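Local coordinates for protein extracellular subtilisin-like serine proteinase (Vibrio sp. PA-44, PDB 1SH7) that probably cleaves peptide bonds within proteins, as a secreted, cold-adapted and calcium-binding serine endopeptidase of the subtilisin family, at residues A[8-13]-A[266-271]; A[152-157]-A[221-226]; A[159-164]-A[189-194]; A[177-182]-A[196-201]; A[183-188]-A[258-263]. One frame throughout, in Å; residues are numbered along the deposited sequence.

In the fold
Interactions 1, 2 and 4 are buried, interaction 2 nearest the centre; 2 and 4 both involve the parallel sheet, where strand 150-154 neighbours strand 174-179. Interaction 2 is a helix-on-strand packing without a hydrogen bond across it, whereas interaction 4 is a regular ladder of main-chain bonds. Interaction 1 continues from that ladder, because 266-271 bonds back to Phe198, and its Leu269 also packs on the helix of interaction 2. Interactions 3 and 5 lie farther out and join irregular loops through a disulfide, a salt bridge, waters and single backbone bridges. Calcium ions sit at interactions 1 and 4, and phenylmethanesulfonic acid is bound at interaction 2.

Interaction 1. Residues A[8-13]-A[266-271]; sequences LDRIDQ and NKLLYS. With CA (calcium ion), chain E.
The carbonyl O of Ile11, near the end of the first helix, receives the backbone N-H of Ser271 at 2.8 Å (Ser271 N to Ile11 O), the N-H tilted 31° from the carbonyl plane. The same oxygen draws a CA-H...O contact from Tyr270, 3.2 Å from Tyr270 CA to Ile11 O. Water 2 adds a second tie by donating to both Gln13 O and Leu269 O. Arg10 lays its guanidinium across the end of Leu268, whose CD2 sits over one face, 3.4 Å from Arg10 NH1; a bend at chi2 (61°) turns the chain, and that nitrogen also forms a salt bridge with Asp183. Outward from the polar bonds, Ile11 and Leu269 run side by side and touch at 3.9 Å between Ile11 CG2 and Leu269 CD1. Strand 197-200 and helix 219-236 cover this apolar patch. The same turn binds calcium through Asp9 O and OD2, Asp12 OD2, Gln13 OE1 and water 1, and Asp19 and Asn21 complete the shell. The contact thus ties the chain after strand 267-268 to the end of helix 6-11 and the turn after it, which form part of a calcium site near the N-terminus.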
# COMPACT_ATOMS: atom_id res chain seq x y z
N LEU A 8 9.38 8.20 2.51
CA LEU A 8 8.58 9.40 2.44
C LEU A 8 9.34 10.49 1.69
O LEU A 8 8.79 11.19 0.83
CB LEU A 8 8.22 9.90 3.84
CG LEU A 8 7.43 8.99 4.78
CD1 LEU A 8 7.17 9.75 6.07
CD2 LEU A 8 6.16 8.48 4.12
N ASP A 9 10.62 10.63 2.03
CA ASP A 9 11.53 11.58 1.42
C ASP A 9 11.57 11.41 -0.10
O ASP A 9 11.55 12.39 -0.86
CB ASP A 9 12.93 11.38 2.00
CG ASP A 9 13.92 12.46 1.57
OD1 ASP A 9 15.08 12.40 2.06
OD2 ASP A 9 13.63 13.38 0.78
N ARG A 10 11.63 10.17 -0.56
CA ARG A 10 11.71 9.89 -1.98
C ARG A 10 10.46 10.24 -2.82
O ARG A 10 10.59 10.60 -3.97
CB ARG A 10 11.98 8.40 -2.22
CG ARG A 10 12.37 8.04 -3.63
CD ARG A 10 13.65 8.70 -4.13
NE ARG A 10 13.90 8.56 -5.56
CZ ARG A 10 13.40 9.36 -6.53
NH1 ARG A 10 13.75 9.14 -7.79
NH2 ARG A 10 12.62 10.39 -6.25
N ILE A 11 9.26 10.09 -2.26
CA ILE A 11 8.07 10.05 -3.09
C ILE A 11 7.53 11.45 -3.40
O ILE A 11 6.69 11.56 -4.25
CB ILE A 11 6.95 9.15 -2.46
CG1 ILE A 11 6.43 9.77 -1.17
CG2 ILE A 11 7.45 7.72 -2.28
CD1 ILE A 11 5.30 9.05 -0.59
N ASP A 12 8.03 12.48 -2.71
CA ASP A 12 7.65 13.88 -3.01
C ASP A 12 8.62 14.63 -3.95
O ASP A 12 8.58 15.87 -4.00
CB ASP A 12 7.50 14.69 -1.72
CG ASP A 12 8.85 15.09 -1.12
OD1 ASP A 12 8.90 16.05 -0.33
OD2 ASP A 12 9.91 14.50 -1.41
N GLN A 13 9.46 13.89 -4.68
CA GLN A 13 10.46 14.47 -5.58
C GLN A 13 10.77 13.51 -6.71
O GLN A 13 10.59 12.29 -6.60
CB GLN A 13 11.74 14.87 -4.81
CG GLN A 13 12.41 13.72 -4.06
CD GLN A 13 13.62 14.22 -3.29
OE1 GLN A 13 13.46 14.69 -2.17
NE2 GLN A 13 14.80 14.16 -3.90
N ASN A 266 9.00 1.47 -16.03
CA ASN A 266 9.88 2.28 -15.23
C ASN A 266 9.13 3.50 -14.64
O ASN A 266 9.32 4.63 -15.07
CB ASN A 266 11.11 2.68 -16.06
CG ASN A 266 12.33 2.96 -15.21
OD1 ASN A 266 13.49 2.67 -15.60
ND2 ASN A 266 12.09 3.55 -14.06
N LYS A 267 8.24 3.21 -13.69
CA LYS A 267 7.46 4.20 -12.98
C LYS A 267 7.67 4.07 -11.48
O LYS A 267 7.57 3.00 -10.95
CB LYS A 267 5.98 4.05 -13.28
CG LYS A 267 5.62 4.29 -14.78
CD LYS A 267 4.11 4.43 -14.93
CE LYS A 267 3.67 4.38 -16.41
NZ LYS A 267 3.78 3.03 -17.05
N LEU A 268 7.97 5.19 -10.84
CA LEU A 268 8.18 5.26 -9.41
C LEU A 268 7.14 6.20 -8.78
O LEU A 268 6.84 7.30 -9.29
CB LEU A 268 9.60 5.79 -9.14
CG LEU A 268 10.05 5.95 -7.69
CD1 LEU A 268 10.15 4.61 -7.04
CD2 LEU A 268 11.37 6.72 -7.60
N LEU A 269 6.61 5.78 -7.64
CA LEU A 269 5.56 6.54 -6.93
C LEU A 269 5.95 7.96 -6.66
O LEU A 269 7.07 8.24 -6.24
CB LEU A 269 5.31 5.86 -5.60
CG LEU A 269 3.97 5.82 -4.87
CD1 LEU A 269 4.10 5.97 -3.37
CD2 LEU A 269 2.79 6.58 -5.44
N TYR A 270 4.99 8.86 -6.90
CA TYR A 270 5.11 10.28 -6.67
C TYR A 270 3.82 10.75 -6.02
O TYR A 270 2.74 10.42 -6.48
CB TYR A 270 5.35 11.01 -7.99
CG TYR A 270 5.57 12.50 -7.92
CD1 TYR A 270 6.78 13.03 -7.46
CD2 TYR A 270 4.59 13.39 -8.38
CE1 TYR A 270 6.99 14.42 -7.46
CE2 TYR A 270 4.80 14.75 -8.37
CZ TYR A 270 6.02 15.27 -7.91
OH TYR A 270 6.21 16.63 -7.91
N SER A 271 3.95 11.53 -4.95
CA SER A 271 2.85 11.76 -4.02
C SER A 271 2.08 13.06 -4.30
O SER A 271 1.03 13.29 -3.69
CB SER A 271 3.40 11.84 -2.60
OG SER A 271 4.24 12.98 -2.42
CA CA E . 12.02 14.77 -0.40
O HOH W 1 11.54 16.92 -1.10
O HOH W 2 9.00 9.83 -7.40

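Interaction 2. Residues A[152-157]-A[221-226]; sequences MLAAGN and MATPHV. With PMS (phenylmethanesulfonic acid), chain F.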
# COMPACT_ATOMS: atom_id res chain seq x y z
N MET A 152 -4.64 -1.70 -3.68
CA MET A 152 -3.18 -1.73 -3.80
C MET A 152 -2.67 -3.13 -3.36
O MET A 152 -3.03 -3.60 -2.31
CB MET A 152 -2.55 -0.64 -2.94
CG MET A 152 -3.23 0.74 -3.02
SD MET A 152 -3.09 1.49 -4.61
CE MET A 152 -4.72 1.27 -5.25
N LEU A 153 -1.86 -3.77 -4.20
CA LEU A 153 -1.48 -5.19 -4.06
C LEU A 153 0.04 -5.35 -4.10
O LEU A 153 0.67 -4.78 -4.97
CB LEU A 153 -2.09 -6.00 -5.22
CG LEU A 153 -3.57 -5.75 -5.48
CD1 LEU A 153 -4.01 -6.44 -6.78
CD2 LEU A 153 -4.42 -6.18 -4.32
N ALA A 154 0.64 -6.12 -3.17
CA ALA A 154 2.06 -6.35 -3.20
C ALA A 154 2.43 -7.29 -4.34
O ALA A 154 1.76 -8.30 -4.57
CB ALA A 154 2.53 -6.90 -1.90
N ALA A 155 3.51 -6.97 -5.04
CA ALA A 155 3.95 -7.79 -6.19
C ALA A 155 4.50 -9.17 -5.75
O ALA A 155 4.36 -10.14 -6.50
CB ALA A 155 5.01 -7.07 -7.00
N GLY A 156 5.13 -9.22 -4.57
CA GLY A 156 5.73 -10.42 -4.04
C GLY A 156 7.24 -10.27 -4.05
O GLY A 156 7.78 -9.35 -4.69
N ASN A 157 7.90 -11.16 -3.34
CA ASN A 157 9.32 -11.00 -2.98
C ASN A 157 10.23 -12.16 -3.40
O ASN A 157 11.24 -12.44 -2.73
CB ASN A 157 9.47 -10.86 -1.49
CG ASN A 157 8.61 -9.81 -0.92
OD1 ASN A 157 8.50 -8.70 -1.46
ND2 ASN A 157 7.96 -10.13 0.19
N MET A 221 5.95 -3.45 2.15
CA MET A 221 6.26 -2.09 2.62
C MET A 221 6.13 -1.03 1.53
O MET A 221 5.83 0.12 1.82
CB MET A 221 7.69 -2.06 3.18
CG MET A 221 7.87 -2.73 4.55
SD MET A 221 7.63 -4.52 4.60
CE MET A 221 6.02 -4.45 5.36
N ALA A 222 6.31 -1.41 0.27
CA ALA A 222 6.14 -0.47 -0.85
C ALA A 222 4.66 -0.14 -1.08
O ALA A 222 4.27 1.00 -1.37
CB ALA A 222 6.75 -1.07 -2.13
N THR A 223 3.85 -1.17 -0.98
CA THR A 223 2.45 -1.10 -1.26
C THR A 223 1.73 -0.03 -0.47
O THR A 223 1.01 0.72 -1.07
CB THR A 223 1.78 -2.49 -1.10
OG1 THR A 223 2.40 -3.45 -1.99
CG2 THR A 223 0.26 -2.46 -1.54
N PRO A 224 1.88 0.05 0.86
CA PRO A 224 1.26 1.11 1.64
C PRO A 224 1.74 2.51 1.33
O PRO A 224 0.96 3.41 1.55
CB PRO A 224 1.50 0.68 3.10
CG PRO A 224 2.67 -0.33 3.04
CD PRO A 224 2.50 -0.98 1.72
N HIS A 225 2.95 2.69 0.78
CA HIS A 225 3.33 4.00 0.25
C HIS A 225 2.31 4.40 -0.82
O HIS A 225 1.84 5.55 -0.83
CB HIS A 225 4.76 4.02 -0.32
CG HIS A 225 5.84 4.02 0.74
ND1 HIS A 225 6.35 2.85 1.27
CD2 HIS A 225 6.54 5.03 1.31
CE1 HIS A 225 7.29 3.14 2.16
NE2 HIS A 225 7.42 4.46 2.20
N VAL A 226 1.98 3.46 -1.69
CA VAL A 226 1.04 3.69 -2.78
C VAL A 226 -0.38 3.90 -2.22
O VAL A 226 -1.08 4.82 -2.64
CB VAL A 226 1.06 2.55 -3.85
CG1 VAL A 226 0.16 2.91 -5.03
CG2 VAL A 226 2.47 2.26 -4.36
C PMS F . 4.48 -9.94 2.91
S PMS F . 4.63 -8.86 1.42
C1 PMS F . 5.53 -11.03 2.87
C2 PMS F . 6.66 -10.95 3.69
C3 PMS F . 7.63 -11.94 3.64
C4 PMS F . 7.48 -13.03 2.78
C5 PMS F . 6.36 -13.11 1.96
C6 PMS F . 5.39 -12.11 2.01
O2S PMS F . 4.00 -9.87 0.06
O1S PMS F . 6.23 -8.54 1.28
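Thr223 and Val226 belong to the helix that carries the predicted nucleophile Ser220 near its start, and they pack on Met152 and Ala154 of strand 150-154 of the parallel sheet. Helix segment and strand run nearly antiparallel, at 167°, with their axes 7.5 Å apart. Thr223 sets its two branches along the strand. Its methyl, anti to the backbone N, rests on the main chain of Met152, 3.5 Å from Thr223 CG2 to Met152 C. Its hydroxyl comes 3.2 Å from Ala154 CA (Thr223 OG1) but is bonded within its own helix, to Thr219 O. About one turn after Thr223, Val226 meets Met152, whose chain, bent at chi2 (-66°), brings SD 3.6 Å from Val226 CG1, an apolar touch. Within the helix, His225 ND1 donates to Met221 O at 2.8 Å, which fixes the imidazole against its own backbone. Past the strand end, Asn157 ND2 donates an almost straight bond (172°) to O1S of the bound phenylmethanesulfonic acid, 2.6 Å away, while Ala154 CB lies near O2S. An asparagine amide facing the sulfonyl oxygen in this way is consistent with the oxyanion hole of subtilisin-like proteases.

Interaction 3. Residues A[159-164]-A[189-194]; sequences NADACN and SNWGSC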
# COMPACT_ATOMS: atom_id res chain seq x y z
N ASN A 159 11.84 -12.42 -6.44
CA ASN A 159 12.59 -12.08 -7.66
C ASN A 159 12.03 -12.83 -8.88
O ASN A 159 12.81 -13.35 -9.69
CB ASN A 159 14.09 -12.37 -7.46
CG ASN A 159 14.95 -11.86 -8.62
OD1 ASN A 159 14.64 -10.83 -9.25
ND2 ASN A 159 16.03 -12.60 -8.93
N ALA A 160 10.69 -12.87 -8.99
CA ALA A 160 9.96 -13.62 -10.01
C ALA A 160 8.90 -12.77 -10.69
O ALA A 160 8.66 -11.60 -10.30
CB ALA A 160 9.31 -14.86 -9.38
N ASP A 161 8.26 -13.35 -11.71
CA ASP A 161 7.18 -12.69 -12.43
C ASP A 161 5.96 -12.58 -11.51
O ASP A 161 5.40 -13.60 -11.11
CB ASP A 161 6.82 -13.48 -13.70
CG ASP A 161 5.97 -12.69 -14.66
OD1 ASP A 161 5.11 -11.91 -14.22
OD2 ASP A 161 6.10 -12.76 -15.91
N ALA A 162 5.54 -11.36 -11.23
CA ALA A 162 4.38 -11.13 -10.37
C ALA A 162 3.08 -11.73 -10.92
O ALA A 162 2.14 -11.97 -10.16
CB ALA A 162 4.20 -9.69 -10.10
N CYS A 163 3.03 -11.97 -12.24
CA CYS A 163 1.82 -12.54 -12.85
C CYS A 163 1.49 -13.95 -12.36
O CYS A 163 0.39 -14.40 -12.57
CB CYS A 163 1.92 -12.52 -14.40
SG CYS A 163 2.01 -10.86 -15.12
N ASN A 164 2.41 -14.60 -11.67
CA ASN A 164 2.19 -15.96 -11.13
C ASN A 164 1.76 -15.96 -9.66
O ASN A 164 1.77 -16.99 -9.02
CB ASN A 164 3.45 -16.79 -11.34
CG ASN A 164 3.77 -16.96 -12.82
OD1 ASN A 164 2.86 -17.01 -13.65
ND2 ASN A 164 5.06 -17.02 -13.16
N SER A 189 12.51 -8.03 -5.19
CA SER A 189 11.22 -7.62 -5.75
C SER A 189 10.78 -8.43 -6.94
O SER A 189 11.51 -8.59 -7.93
CB SER A 189 11.24 -6.15 -6.18
OG SER A 189 9.92 -5.79 -6.56
N ASN A 190 9.53 -8.89 -6.92
CA ASN A 190 8.97 -9.42 -8.14
C ASN A 190 8.90 -8.26 -9.18
O ASN A 190 9.10 -7.08 -8.87
CB ASN A 190 7.58 -10.04 -7.90
CG ASN A 190 7.62 -11.41 -7.24
OD1 ASN A 190 6.56 -11.99 -6.93
ND2 ASN A 190 8.79 -11.93 -7.03
N TRP A 191 8.67 -8.66 -10.42
CA TRP A 191 8.90 -7.84 -11.60
C TRP A 191 7.91 -8.25 -12.68
O TRP A 191 7.13 -9.18 -12.47
CB TRP A 191 10.38 -7.96 -12.09
CG TRP A 191 10.93 -9.36 -12.12
CD1 TRP A 191 11.80 -9.90 -11.24
CD2 TRP A 191 10.68 -10.37 -13.10
NE1 TRP A 191 12.09 -11.20 -11.58
CE2 TRP A 191 11.40 -11.52 -12.72
CE3 TRP A 191 9.89 -10.43 -14.25
CZ2 TRP A 191 11.37 -12.70 -13.46
CZ3 TRP A 191 9.86 -11.61 -14.98
CH2 TRP A 191 10.60 -12.72 -14.57
N GLY A 192 7.94 -7.55 -13.82
CA GLY A 192 7.15 -7.94 -14.99
C GLY A 192 5.95 -7.11 -15.39
O GLY A 192 5.62 -6.05 -14.82
N SER A 193 5.25 -7.63 -16.39
CA SER A 193 4.09 -6.96 -16.98
C SER A 193 2.91 -6.72 -16.03
O SER A 193 2.09 -5.87 -16.33
CB SER A 193 3.58 -7.79 -18.17
OG SER A 193 3.10 -9.03 -17.72
N CYS A 194 2.79 -7.48 -14.93
CA CYS A 194 1.66 -7.29 -13.99
C CYS A 194 1.92 -6.23 -12.92
O CYS A 194 1.03 -5.89 -12.17
CB CYS A 194 1.33 -8.59 -13.30
SG CYS A 194 0.51 -9.74 -14.38
O HOH W 3 4.61 -9.27 -13.66
O HOH W 4 6.29 -10.14 -17.20
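Trp191 O is gripped from several directions: Ala162 N donates a nearly linear hydrogen bond of 3.0 Å to it (angle 173°), water 3 donates a second, and the CA-H of Asp161 makes a weaker approach. Going the other way, Trp191 N reaches Ala160 O at 2.9 Å, and together the two main-chain bonds make a single beta bridge centred on Asp161 and Trp191. The indole folds back over the partner chain. With CG held between its own N and carbonyl carbon (chi1 44°), one face of the ring lies on the peptide joining Ala160 to Asp161, CE2 of Trp191 standing 3.5 Å from Ala160 C. At the ring edge Trp191 NE1 makes a weak bond to Asn159 O, and Arg262 adds a cation-pi contact. Asp161 crosses the far end of the indole, its CB 3.8 Å from Trp191 CZ3. Its OD1 accepts from Cys163 N at 2.9 Å, closing an Asx turn, and also from water 3, which in turn accepts from Cys194 N. Water 4 links Asp161 OD2 with Ser193 N. Farther along, Cys163 SG and Cys194 SG join at 2.0 Å, with chi3 at 109°. A disulfide, an Asx turn and two ordered waters thus lock together the surface loops that follow strands 150-154 and 174-179, close to a calcium site.

Interaction 4. Residues A[177-182]-A[196-201]; sequences GSTTSS and DLFAPG. With CA (calcium ion), chain C.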
# COMPACT_ATOMS: atom_id res chain seq x y z
N GLY A 177 5.80 -3.05 -7.00
CA GLY A 177 7.16 -3.50 -6.73
C GLY A 177 7.92 -2.57 -5.81
O GLY A 177 7.48 -1.45 -5.49
N SER A 178 9.09 -3.03 -5.38
CA SER A 178 9.86 -2.39 -4.30
C SER A 178 11.17 -1.84 -4.81
O SER A 178 11.84 -2.50 -5.60
CB SER A 178 10.19 -3.41 -3.23
OG SER A 178 10.97 -2.83 -2.21
N THR A 179 11.54 -0.65 -4.34
CA THR A 179 12.88 -0.10 -4.58
C THR A 179 13.63 0.25 -3.28
O THR A 179 13.07 0.29 -2.18
CB THR A 179 12.80 1.21 -5.40
OG1 THR A 179 11.91 2.15 -4.74
CG2 THR A 179 12.28 0.98 -6.78
N THR A 180 14.93 0.53 -3.45
CA THR A 180 15.77 1.09 -2.39
C THR A 180 16.00 2.58 -2.58
O THR A 180 15.64 3.16 -3.61
CB THR A 180 17.19 0.48 -2.40
OG1 THR A 180 17.92 1.02 -3.52
CG2 THR A 180 17.21 -1.02 -2.58
N SER A 181 16.68 3.17 -1.60
CA SER A 181 17.01 4.61 -1.63
C SER A 181 18.05 5.02 -2.67
O SER A 181 18.24 6.23 -2.92
CB SER A 181 17.42 5.08 -0.25
OG SER A 181 18.65 4.52 0.14
N SER A 182 18.69 4.04 -3.29
CA SER A 182 19.56 4.27 -4.44
C SER A 182 18.84 4.20 -5.78
O SER A 182 19.47 4.22 -6.83
CB SER A 182 20.72 3.28 -4.42
OG SER A 182 20.29 1.99 -4.80
N ASP A 196 2.47 -2.53 -11.77
CA ASP A 196 2.05 -1.24 -12.29
C ASP A 196 3.05 -0.14 -12.02
O ASP A 196 3.17 0.77 -12.83
CB ASP A 196 0.72 -0.82 -11.68
CG ASP A 196 -0.43 -1.73 -12.08
OD1 ASP A 196 -0.98 -1.56 -13.19
OD2 ASP A 196 -0.87 -2.62 -11.35
N LEU A 197 3.74 -0.21 -10.89
CA LEU A 197 4.75 0.79 -10.51
C LEU A 197 5.56 0.31 -9.31
O LEU A 197 5.19 -0.67 -8.66
CB LEU A 197 4.12 2.17 -10.20
CG LEU A 197 3.49 2.41 -8.82
CD1 LEU A 197 3.04 3.85 -8.61
CD2 LEU A 197 2.30 1.48 -8.65
N PHE A 198 6.67 1.01 -9.04
CA PHE A 198 7.55 0.75 -7.92
C PHE A 198 7.29 1.80 -6.83
O PHE A 198 6.93 2.94 -7.12
CB PHE A 198 9.03 0.88 -8.36
CG PHE A 198 9.50 -0.26 -9.24
CD1 PHE A 198 9.53 -0.12 -10.63
CD2 PHE A 198 9.88 -1.46 -8.69
CE1 PHE A 198 9.93 -1.17 -11.43
CE2 PHE A 198 10.28 -2.52 -9.51
CZ PHE A 198 10.30 -2.36 -10.88
N ALA A 199 7.55 1.43 -5.59
CA ALA A 199 7.56 2.40 -4.49
C ALA A 199 8.63 1.95 -3.46
O ALA A 199 9.07 0.81 -3.50
CB ALA A 199 6.17 2.45 -3.84
N PRO A 200 9.04 2.84 -2.54
CA PRO A 200 9.98 2.47 -1.48
C PRO A 200 9.59 1.22 -0.68
O PRO A 200 8.51 1.17 -0.08
CB PRO A 200 10.00 3.72 -0.60
CG PRO A 200 9.75 4.84 -1.55
CD PRO A 200 8.66 4.26 -2.46
N GLY A 201 10.47 0.22 -0.66
CA GLY A 201 10.21 -1.00 0.09
C GLY A 201 11.33 -1.67 0.83
O GLY A 201 11.08 -2.57 1.66
CA CA C . -2.69 -3.27 -12.71
O HOH W 5 -3.90 -1.31 -13.11
O HOH W 6 -2.39 -5.41 -11.54
O HOH W 7 -2.99 -3.28 -15.23
O HOH W 8 -0.82 -4.39 -13.67
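The Phe198 ring lies against the backbone of Gly177 and Ser178, with Ser178 N at its edge, near the ring plane and 3.7 Å from Phe198 CD2. The absence of a side chain at Gly177 lets the ring come so close. Thr179 meets the ring obliquely and crosses Phe198 at about a right angle, its CG2 3.6 Å from Phe198 CB. Phe198 reaches this place with CG anti to the carbonyl carbon (chi1 -72°), and Leu268 and Thr264 also touch it. The two strands pair in parallel register. Gly177 N donates to Leu197 O at 3.0 Å and Gly177 O takes Ala199 N at 2.9 Å; Thr179 N then bonds to Ala199 O, and Gly201 N to Thr179 O. The Thr179 N-H stands above the carbonyl plane of Ala199, 39° out of it. The short strand axes make an angle of 46°. Ser178 and Ala199 point to the other face, toward helix 219-236. There Ser178 OG comes 3.0 Å from Gly201 CA, which bears no side chain to obstruct it, and Ser178 OG has its polar partner in Ser186 OG. Before the edge strand begins, Asp196 clasps calcium with both carboxylate oxygens (OD1 2.5 Å, OD2 2.4 Å); waters 5 to 8 and the carbonyls of Pro171 and Gly173 fill the shell. This is the strand pair at one edge of the parallel sheet in the subtilisin fold, with a calcium site at its start.

Interaction 5. Residues A[183-188]-A[258-263]; sequences DSRSSF and VSDTRG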
# COMPACT_ATOMS: atom_id res chain seq x y z
N ASP A 183 17.52 4.13 -5.74
CA ASP A 183 16.68 3.93 -6.91
C ASP A 183 16.85 2.61 -7.66
O ASP A 183 16.37 2.47 -8.76
CB ASP A 183 16.76 5.13 -7.86
CG ASP A 183 15.85 6.28 -7.43
OD1 ASP A 183 15.05 6.09 -6.46
OD2 ASP A 183 15.86 7.40 -8.00
N SER A 184 17.50 1.62 -7.05
CA SER A 184 17.46 0.28 -7.64
C SER A 184 16.17 -0.41 -7.27
O SER A 184 15.67 -0.22 -6.16
CB SER A 184 18.63 -0.59 -7.17
OG SER A 184 18.55 -1.91 -7.75
N ARG A 185 15.64 -1.22 -8.17
CA ARG A 185 14.72 -2.27 -7.77
C ARG A 185 15.36 -3.06 -6.63
O ARG A 185 16.52 -3.37 -6.73
CB ARG A 185 14.48 -3.22 -8.96
CG ARG A 185 13.52 -4.38 -8.66
CD ARG A 185 13.37 -5.44 -9.76
NE ARG A 185 14.61 -6.19 -10.01
CZ ARG A 185 14.91 -7.41 -9.55
NH1 ARG A 185 14.06 -8.11 -8.81
NH2 ARG A 185 16.09 -7.93 -9.85
N SER A 186 14.62 -3.34 -5.56
CA SER A 186 15.13 -4.21 -4.48
C SER A 186 15.38 -5.57 -5.09
O SER A 186 14.56 -6.05 -5.90
CB SER A 186 14.10 -4.33 -3.35
OG SER A 186 13.72 -3.04 -2.91
N SER A 187 16.48 -6.20 -4.69
CA SER A 187 16.87 -7.47 -5.33
C SER A 187 15.86 -8.59 -5.18
O SER A 187 15.89 -9.54 -5.97
CB SER A 187 18.22 -7.97 -4.83
OG SER A 187 18.24 -8.04 -3.44
N PHE A 188 14.99 -8.50 -4.16
CA PHE A 188 13.96 -9.54 -3.91
C PHE A 188 12.66 -9.24 -4.68
O PHE A 188 11.78 -10.09 -4.77
CB PHE A 188 13.65 -9.65 -2.40
CG PHE A 188 13.21 -8.34 -1.78
CD1 PHE A 188 11.93 -7.83 -2.04
CD2 PHE A 188 14.06 -7.60 -1.00
CE1 PHE A 188 11.57 -6.57 -1.53
CE2 PHE A 188 13.70 -6.40 -0.50
CZ PHE A 188 12.44 -5.89 -0.76
N VAL A 258 14.37 4.33 -12.10
CA VAL A 258 14.68 3.08 -11.41
C VAL A 258 15.66 2.25 -12.23
O VAL A 258 15.53 2.19 -13.44
CB VAL A 258 13.36 2.25 -11.15
CG1 VAL A 258 13.67 0.91 -10.40
CG2 VAL A 258 12.33 3.08 -10.42
N SER A 259 16.66 1.64 -11.57
CA SER A 259 17.59 0.71 -12.21
C SER A 259 17.21 -0.75 -11.94
O SER A 259 16.53 -1.08 -10.95
CB SER A 259 19.04 0.96 -11.76
OG SER A 259 19.14 0.91 -10.35
N ASP A 260 17.61 -1.64 -12.85
CA ASP A 260 17.29 -3.07 -12.75
C ASP A 260 15.78 -3.41 -12.71
O ASP A 260 15.32 -4.25 -11.94
CB ASP A 260 18.04 -3.70 -11.58
CG ASP A 260 18.08 -5.20 -11.67
OD1 ASP A 260 18.02 -5.87 -10.62
OD2 ASP A 260 18.12 -5.79 -12.78
N THR A 261 15.01 -2.79 -13.61
CA THR A 261 13.57 -2.98 -13.70
C THR A 261 13.20 -4.32 -14.31
O THR A 261 12.07 -4.80 -14.13
CB THR A 261 12.95 -1.88 -14.54
OG1 THR A 261 13.67 -1.74 -15.78
CG2 THR A 261 13.12 -0.49 -13.83
N ARG A 262 14.10 -4.89 -15.09
CA ARG A 262 13.96 -6.31 -15.46
C ARG A 262 12.65 -6.59 -16.18
O ARG A 262 11.97 -7.57 -15.85
CB ARG A 262 13.90 -7.12 -14.17
CG ARG A 262 15.08 -7.77 -13.74
CD ARG A 262 14.71 -8.99 -12.96
NE ARG A 262 14.38 -10.08 -13.88
CZ ARG A 262 14.73 -11.35 -13.69
NH1 ARG A 262 15.40 -11.73 -12.60
NH2 ARG A 262 14.39 -12.26 -14.58
N GLY A 263 12.22 -5.73 -17.10
CA GLY A 263 10.95 -5.92 -17.78
C GLY A 263 9.72 -5.36 -17.11
O GLY A 263 8.58 -5.71 -17.46
O HOH W 9 17.86 -5.46 -7.97
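Arg185 loses the most surface here and reaches toward Asp260, which it grips side-on. Its NE points into the backbone carbonyl, nearly along the C=O axis, at 2.8 Å (Arg185 NE to Asp260 O), with that oxygen in the guanidinium plane. Arg185 NH2 forms a salt bridge with Asp260 OD1 at 2.9 Å and meets it from above the carboxylate plane, the two flat groups being turned 64° apart. A bend at chi3 (65°) after an extended start swings the guanidinium round to both oxygens. Arg262 lays its CD over one face, 3.6 Å from Arg185 NH2, while Arg185 NH1 is bonded to Ser189 O and Asn159 OD1. Water 9 bridges Asp260 OD1 and Arg185 O. Asp183 takes part through its carbonyl: Ser259 N donates to Asp183 O at 2.9 Å, and Val258 CA approaches the same oxygen. Arg185 N returns a nearly straight bond to Ser259 O, so the loops share a single backbone bridge at Ser184 and Ser259. Val258 packs on Thr179 and Leu268, and Arg185 and Thr261 touch Phe198; the loop pair thus packs against the edge of the parallel sheet formed by strands 174-179 and 197-200, and against strand 267-268.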